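PDB 1VMB: small ribosomal subunit protein bS6 from Thermotoga maritima, which probably binds 16S ribosomal RNA together with bS18 as a structural component of the small ribosomal subunit. Local coordinates for residues E18-S23 with F112-K117; I46-E49 with K54-K57. All blocks are in the same frame, centred on the assembly; numbering follows the deposited sequence. Where two conformers were deposited one is given.

Contact 1. Residues E18-S23 with F112-K117; sequences ERIYES and FDLEKK. With EDO (1,2-ethanediol), chain C.
The C-terminal helix 112-122, which follows edge strand 103-110 after a single residue, carries on past the end of that strand and lies against the start of the neighbouring strand 19-27, where Ile20 and Glu115 meet at the level of closest backbone approach. One polar bond joins the two segments: the amide N of Ile20 donates to OE2 of Glu115 over 2.9 Å, with an N-H...O angle of 163°. The amide uses the anti side of the carboxylate and comes in 27° out of its plane. Glu115 reaches the strand because its chain runs extended beyond CG, which carries the carboxylate from the helix to the backbone; OE2 also lies 3.2 Å from CA of Arg19. The same oxygen forms a salt bridge with NE of Arg110, so backbone amide and guanidinium together fix this buried carboxylate and would be expected to stabilise its negative charge. Of the Arg19 side chain it is the root that comes near, CB standing 3.5 Å from Glu115 OE2, while the guanidinium leads away from the helix.

Beside the polar bond, Ile20 covers the methylene part of Glu115, the two side chains sliding past each other in opposite directions with Ile20 CG1 3.7 Å from Glu115 CG. The outer Ile20 branch extends to the helix backbone, CD1 coming 3.7 Å from C of Leu114. Leu114 crosses Ile20 at about a right angle; its CB is 3.9 Å from Ile20 CD1, and its CD1 approaches Ile20 CG2. The axes of strand 19-23 and helix 112-117 approach to 7.5 Å, their N-to-C directions 140° apart, nearer antiparallel than parallel. The arrangement is that of a C-terminal helix appended to the four-stranded antiparallel sheet of the S6 fold, with a buried glutamate tying it to a central strand.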
loop_
_atom_site.group_PDB
_atom_site.type_symbol
_atom_site.label_atom_id
_atom_site.label_comp_id
_atom_site.label_asym_id
_atom_site.label_seq_id
_atom_site.Cartn_x
_atom_site.Cartn_y
_atom_site.Cartn_z
ATOM N N GLU A 18 8.965 9.697 -13.662
ATOM C CA GLU A 18 8.361 9.382 -12.377
ATOM C C GLU A 18 8.884 8.033 -11.808
ATOM O O GLU A 18 9.366 7.108 -12.508
ATOM C CB GLU A 18 6.832 9.554 -12.315
ATOM C CG GLU A 18 6.034 9.460 -13.612
ATOM C CD GLU A 18 5.992 8.063 -14.165
ATOM O OE1 GLU A 18 6.330 7.143 -13.383
ATOM O OE2 GLU A 18 5.627 7.878 -15.364
ATOM N N ARG A 19 8.787 7.982 -10.511
ATOM C CA ARG A 19 9.358 6.900 -9.740
ATOM C C ARG A 19 8.248 5.951 -9.460
ATOM O O ARG A 19 7.097 6.393 -9.332
ATOM C CB ARG A 19 9.927 7.487 -8.454
ATOM C CG ARG A 19 11.101 8.472 -8.690
ATOM C CD ARG A 19 11.640 9.075 -7.390
ATOM N NE ARG A 19 12.752 9.993 -7.644
ATOM C CZ ARG A 19 13.398 10.675 -6.693
ATOM N NH1 ARG A 19 13.050 10.543 -5.427
ATOM N NH2 ARG A 19 14.421 11.457 -7.014
ATOM N N ILE A 20 8.576 4.662 -9.311
ATOM C CA ILE A 20 7.572 3.631 -9.121
ATOM C C ILE A 20 7.688 3.075 -7.713
ATOM O O ILE A 20 8.779 2.726 -7.289
ATOM C CB ILE A 20 7.766 2.461 -10.181
ATOM C CG1 ILE A 20 7.705 2.959 -11.622
ATOM C CG2 ILE A 20 6.756 1.327 -9.985
ATOM C CD1 ILE A 20 8.160 1.948 -12.657
ATOM N N TYR A 21 6.558 2.975 -7.022
ATOM C CA TYR A 21 6.496 2.454 -5.653
ATOM C C TYR A 21 5.523 1.342 -5.465
ATOM O O TYR A 21 4.583 1.213 -6.237
ATOM C CB TYR A 21 6.051 3.601 -4.742
ATOM C CG TYR A 21 7.072 4.701 -4.706
ATOM C CD1 TYR A 21 7.034 5.748 -5.650
ATOM C CD2 TYR A 21 8.075 4.713 -3.768
ATOM C CE1 TYR A 21 7.978 6.765 -5.642
ATOM C CE2 TYR A 21 9.018 5.714 -3.765
ATOM C CZ TYR A 21 8.979 6.740 -4.697
ATOM O OH TYR A 21 9.959 7.742 -4.684
ATOM N N GLU A 22 5.819 0.475 -4.488
ATOM C CA GLU A 22 4.814 -0.447 -3.935
ATOM C C GLU A 22 4.560 -0.073 -2.505
ATOM O O GLU A 22 5.471 0.298 -1.770
ATOM C CB GLU A 22 5.208 -1.911 -4.087
ATOM C CG GLU A 22 6.366 -2.296 -3.224
ATOM C CD GLU A 22 6.667 -3.766 -3.219
ATOM O OE1 GLU A 22 6.500 -4.479 -4.248
ATOM O OE2 GLU A 22 7.079 -4.205 -2.137
ATOM N N SER A 23 3.300 -0.205 -2.101
ATOM C CA SER A 23 2.953 -0.097 -0.684
ATOM C C SER A 23 2.030 -1.206 -0.322
ATOM O O SER A 23 0.945 -1.335 -0.914
ATOM C CB SER A 23 2.276 1.253 -0.357
ATOM O OG SER A 23 2.208 1.442 1.052
ATOM N N PHE A 112 12.922 0.121 -7.853
ATOM C CA PHE A 112 13.961 0.372 -8.826
ATOM C C PHE A 112 13.966 -0.668 -9.952
ATOM O O PHE A 112 14.313 -0.363 -11.070
ATOM C CB PHE A 112 15.348 0.445 -8.166
ATOM C CG PHE A 112 15.509 1.590 -7.191
ATOM C CD1 PHE A 112 15.941 2.848 -7.633
ATOM C CD2 PHE A 112 15.262 1.397 -5.834
ATOM C CE1 PHE A 112 16.048 3.902 -6.730
ATOM C CE2 PHE A 112 15.406 2.434 -4.913
ATOM C CZ PHE A 112 15.796 3.698 -5.372
ATOM N N ASP A 113 13.670 -1.926 -9.624
ATOM C CA ASP A 113 13.653 -2.980 -10.623
ATOM C C ASP A 113 12.617 -2.699 -11.731
ATOM O O ASP A 113 12.867 -2.934 -12.898
ATOM C CB ASP A 113 13.379 -4.327 -9.923
ATOM C CG ASP A 113 12.024 -4.409 -9.287
ATOM O OD1 ASP A 113 11.664 -3.577 -8.427
ATOM O OD2 ASP A 113 11.191 -5.272 -9.677
ATOM N N LEU A 114 11.449 -2.202 -11.319
ATOM C CA LEU A 114 10.384 -1.849 -12.283
ATOM C C LEU A 114 10.744 -0.621 -13.127
ATOM O O LEU A 114 10.430 -0.552 -14.308
ATOM C CB LEU A 114 9.039 -1.685 -11.563
ATOM C CG LEU A 114 8.539 -2.943 -10.915
ATOM C CD1 LEU A 114 7.200 -2.673 -10.277
ATOM C CD2 LEU A 114 8.463 -4.077 -11.832
ATOM N N GLU A 115 11.383 0.367 -12.519
ATOM C CA GLU A 115 11.893 1.520 -13.295
ATOM C C GLU A 115 12.895 1.076 -14.339
ATOM O O GLU A 115 12.805 1.457 -15.509
ATOM C CB GLU A 115 12.439 2.622 -12.358
ATOM C CG GLU A 115 11.431 3.154 -11.351
ATOM C CD GLU A 115 12.045 4.143 -10.372
ATOM O OE1 GLU A 115 13.176 4.592 -10.625
ATOM O OE2 GLU A 115 11.423 4.473 -9.357
ATOM N N LYS A 116 13.812 0.187 -13.966
ATOM C CA LYS A 116 14.802 -0.329 -14.896
ATOM C C LYS A 116 14.140 -1.067 -16.047
ATOM O O LYS A 116 14.489 -0.861 -17.233
ATOM C CB LYS A 116 15.771 -1.266 -14.175
ATOM C CG LYS A 116 16.904 -1.752 -15.046
ATOM C CD LYS A 116 18.011 -2.411 -14.248
ATOM C CE LYS A 116 17.449 -3.498 -13.370
ATOM N NZ LYS A 116 18.510 -4.428 -12.901
ATOM N N LYS A 117 13.142 -1.878 -15.687
ATOM C CA LYS A 117 12.395 -2.688 -16.666
ATOM C C LYS A 117 11.718 -1.813 -17.698
ATOM O O LYS A 117 11.767 -2.110 -18.892
ATOM C CB LYS A 117 11.336 -3.533 -15.959
ATOM C CG LYS A 117 10.370 -4.251 -16.892
ATOM C CD LYS A 117 9.526 -5.221 -16.085
ATOM C CE LYS A 117 8.032 -5.208 -16.499
ATOM N NZ LYS A 117 7.152 -5.606 -15.313
HETATM C C1 EDO C . 13.265 -4.174 -4.992
HETATM O O1 EDO C . 12.008 -4.419 -5.602
HETATM C C2 EDO C . 13.609 -2.671 -4.983
HETATM O O2 EDO C . 13.949 -2.183 -6.301
#

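Contact 2. Residues I46-E49 with K54-K57. With EDO (1,2-ethanediol), chain B.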
loop_
_atom_site.group_PDB
_atom_site.type_symbol
_atom_site.label_atom_id
_atom_site.label_comp_id
_atom_site.label_asym_id
_atom_site.label_seq_id
_atom_site.Cartn_x
_atom_site.Cartn_y
_atom_site.Cartn_z
ATOM N N ILE A 46 -5.726 8.702 -0.625
ATOM C CA ILE A 46 -4.525 9.359 -0.078
ATOM C C ILE A 46 -3.386 9.415 -1.132
ATOM O O ILE A 46 -2.747 10.468 -1.323
ATOM C CB ILE A 46 -4.024 8.670 1.192
ATOM C CG1 ILE A 46 -5.048 8.852 2.323
ATOM C CG2 ILE A 46 -2.668 9.192 1.585
ATOM C CD1 ILE A 46 -5.133 10.203 2.839
ATOM N N ILE A 47 -3.131 8.287 -1.782
ATOM C CA ILE A 47 -2.151 8.256 -2.874
ATOM C C ILE A 47 -2.534 9.222 -4.012
ATOM O O ILE A 47 -1.672 10.016 -4.476
ATOM C CB ILE A 47 -1.910 6.808 -3.356
ATOM C CG1 ILE A 47 -1.259 5.966 -2.251
ATOM C CG2 ILE A 47 -1.056 6.770 -4.642
ATOM C CD1 ILE A 47 -1.418 4.467 -2.497
ATOM N N GLU A 48 -3.787 9.215 -4.487
ATOM C CA GLU A 48 -4.201 10.068 -5.574
ATOM C C GLU A 48 -4.136 11.575 -5.264
ATOM O O GLU A 48 -3.594 12.359 -6.060
ATOM C CB GLU A 48 -5.587 9.636 -6.095
ATOM C CG GLU A 48 -5.560 8.234 -6.719
ATOM C CD GLU A 48 -6.919 7.595 -7.019
ATOM O OE1 GLU A 48 -7.890 7.935 -6.318
ATOM O OE2 GLU A 48 -6.969 6.782 -7.996
ATOM N N GLU A 49 -4.725 11.960 -4.136
ATOM C CA GLU A 49 -5.001 13.338 -3.776
ATOM C C GLU A 49 -3.905 14.004 -2.925
ATOM O O GLU A 49 -3.773 15.230 -2.966
ATOM C CB GLU A 49 -6.331 13.409 -3.006
ATOM C CG GLU A 49 -7.484 12.902 -3.872
ATOM C CD GLU A 49 -8.868 13.072 -3.268
ATOM O OE1 GLU A 49 -8.987 13.318 -2.039
ATOM O OE2 GLU A 49 -9.828 12.943 -4.054
ATOM N N LYS A 54 -0.136 8.283 -9.321
ATOM C CA LYS A 54 -0.993 7.606 -10.264
ATOM C C LYS A 54 -0.979 6.140 -9.934
ATOM O O LYS A 54 0.077 5.550 -9.851
ATOM C CB LYS A 54 -0.473 7.815 -11.664
ATOM C CG LYS A 54 -1.263 7.132 -12.758
ATOM N N ILE A 55 -2.147 5.570 -9.652
ATOM C CA ILE A 55 -2.211 4.165 -9.280
ATOM C C ILE A 55 -2.180 3.273 -10.530
ATOM O O ILE A 55 -2.991 3.455 -11.427
ATOM C CB ILE A 55 -3.430 3.915 -8.476
ATOM C CG1 ILE A 55 -3.291 4.688 -7.123
ATOM C CG2 ILE A 55 -3.564 2.413 -8.193
ATOM C CD1 ILE A 55 -4.442 4.469 -6.082
ATOM N N ASP A 56 -1.280 2.293 -10.534
ATOM C CA ASP A 56 -1.126 1.339 -11.642
ATOM C C ASP A 56 -1.854 0.030 -11.447
ATOM O O ASP A 56 -2.336 -0.569 -12.417
ATOM C CB ASP A 56 0.349 1.042 -11.853
ATOM C CG ASP A 56 1.065 2.201 -12.475
ATOM O OD1 ASP A 56 0.462 2.865 -13.345
ATOM O OD2 ASP A 56 2.215 2.519 -12.139
ATOM N N LYS A 57 -1.961 -0.401 -10.204
ATOM C CA LYS A 57 -2.519 -1.699 -9.849
ATOM C C LYS A 57 -2.801 -1.765 -8.360
ATOM O O LYS A 57 -1.983 -1.280 -7.555
ATOM C CB LYS A 57 -1.509 -2.802 -10.180
ATOM C CG LYS A 57 -2.077 -4.193 -10.118
ATOM C CD LYS A 57 -1.138 -5.262 -10.552
ATOM C CE LYS A 57 -1.841 -6.627 -10.596
ATOM N NZ LYS A 57 -0.841 -7.755 -10.618
HETATM C C1 EDO B . -7.910 12.693 2.398
HETATM O O1 EDO B . -7.808 14.052 2.852
HETATM C C2 EDO B . -7.708 12.498 0.888
HETATM O O2 EDO B . -7.345 13.707 0.192
HETATM O O HOH W 1 -4.650 6.890 -9.930
#
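Apolar packing between helix 33-51 and strand 54-66 centres on Ile55, which meets Ile47 and Glu48 from the last turns of the helix. Ile47 CG2 lies 3.9 Å from Ile55 CG1, and the two side chains cross at about a right angle. The CG2 branch of Ile47 does the touching, while the side chain also packs on Ile81 and Phe83 of strand 73-85 and on Leu93 of helix 91-98. Ile55 CG1 is anti to its carbonyl carbon (chi1 -66°) and the chain continues extended, bringing CD1 across the Glu48 chain, 4.0 Å from Glu48 CG.

Polar linkage is indirect. One water donates to Glu48 OE2 at 3.0 Å and accepts from the amide N of Ile55 at 2.8 Å, bridging helix side chain and strand backbone. Because Glu48 is extended beyond CG (chi2 168°), its carboxylate reaches this water while OE2 also lies 3.9 Å from Ile55 CD1.

Backbone hydrogen bonds set the frame, joining Ile47 with Gly53 at the end of the helix and Lys54 with Arg84 of strand 73-85. Farther along, Asp56 and Lys57 both face Tyr82, forming a classic beta bulge. The whole is an alpha-to-beta connection of the S6 fold, in which a helix packed on one face of an antiparallel sheet leads by a short turn into its edge strand.

How the contacts relate
Both contacts reach the same four-stranded sheet, with centres about 14 Å apart and no direct touch, and contact 2 is nested inside the chain loop that contact 1 closes. Contact 1 joins segments 89 residues apart at their closest ends and brings the terminal helix to a central strand; contact 2 joins consecutive elements at an edge strand. Each is partly buried: Ile20, Glu115 and Ile47 are buried, Ile55 and Glu48 partly exposed. Their chemistry differs in directness: in contact 1 a glutamate grips a strand amide itself, beside an arginine, whereas in contact 2 a glutamate reaches one through water. Isoleucines are central to the apolar packing of both, joined by Leu114 in contact 1.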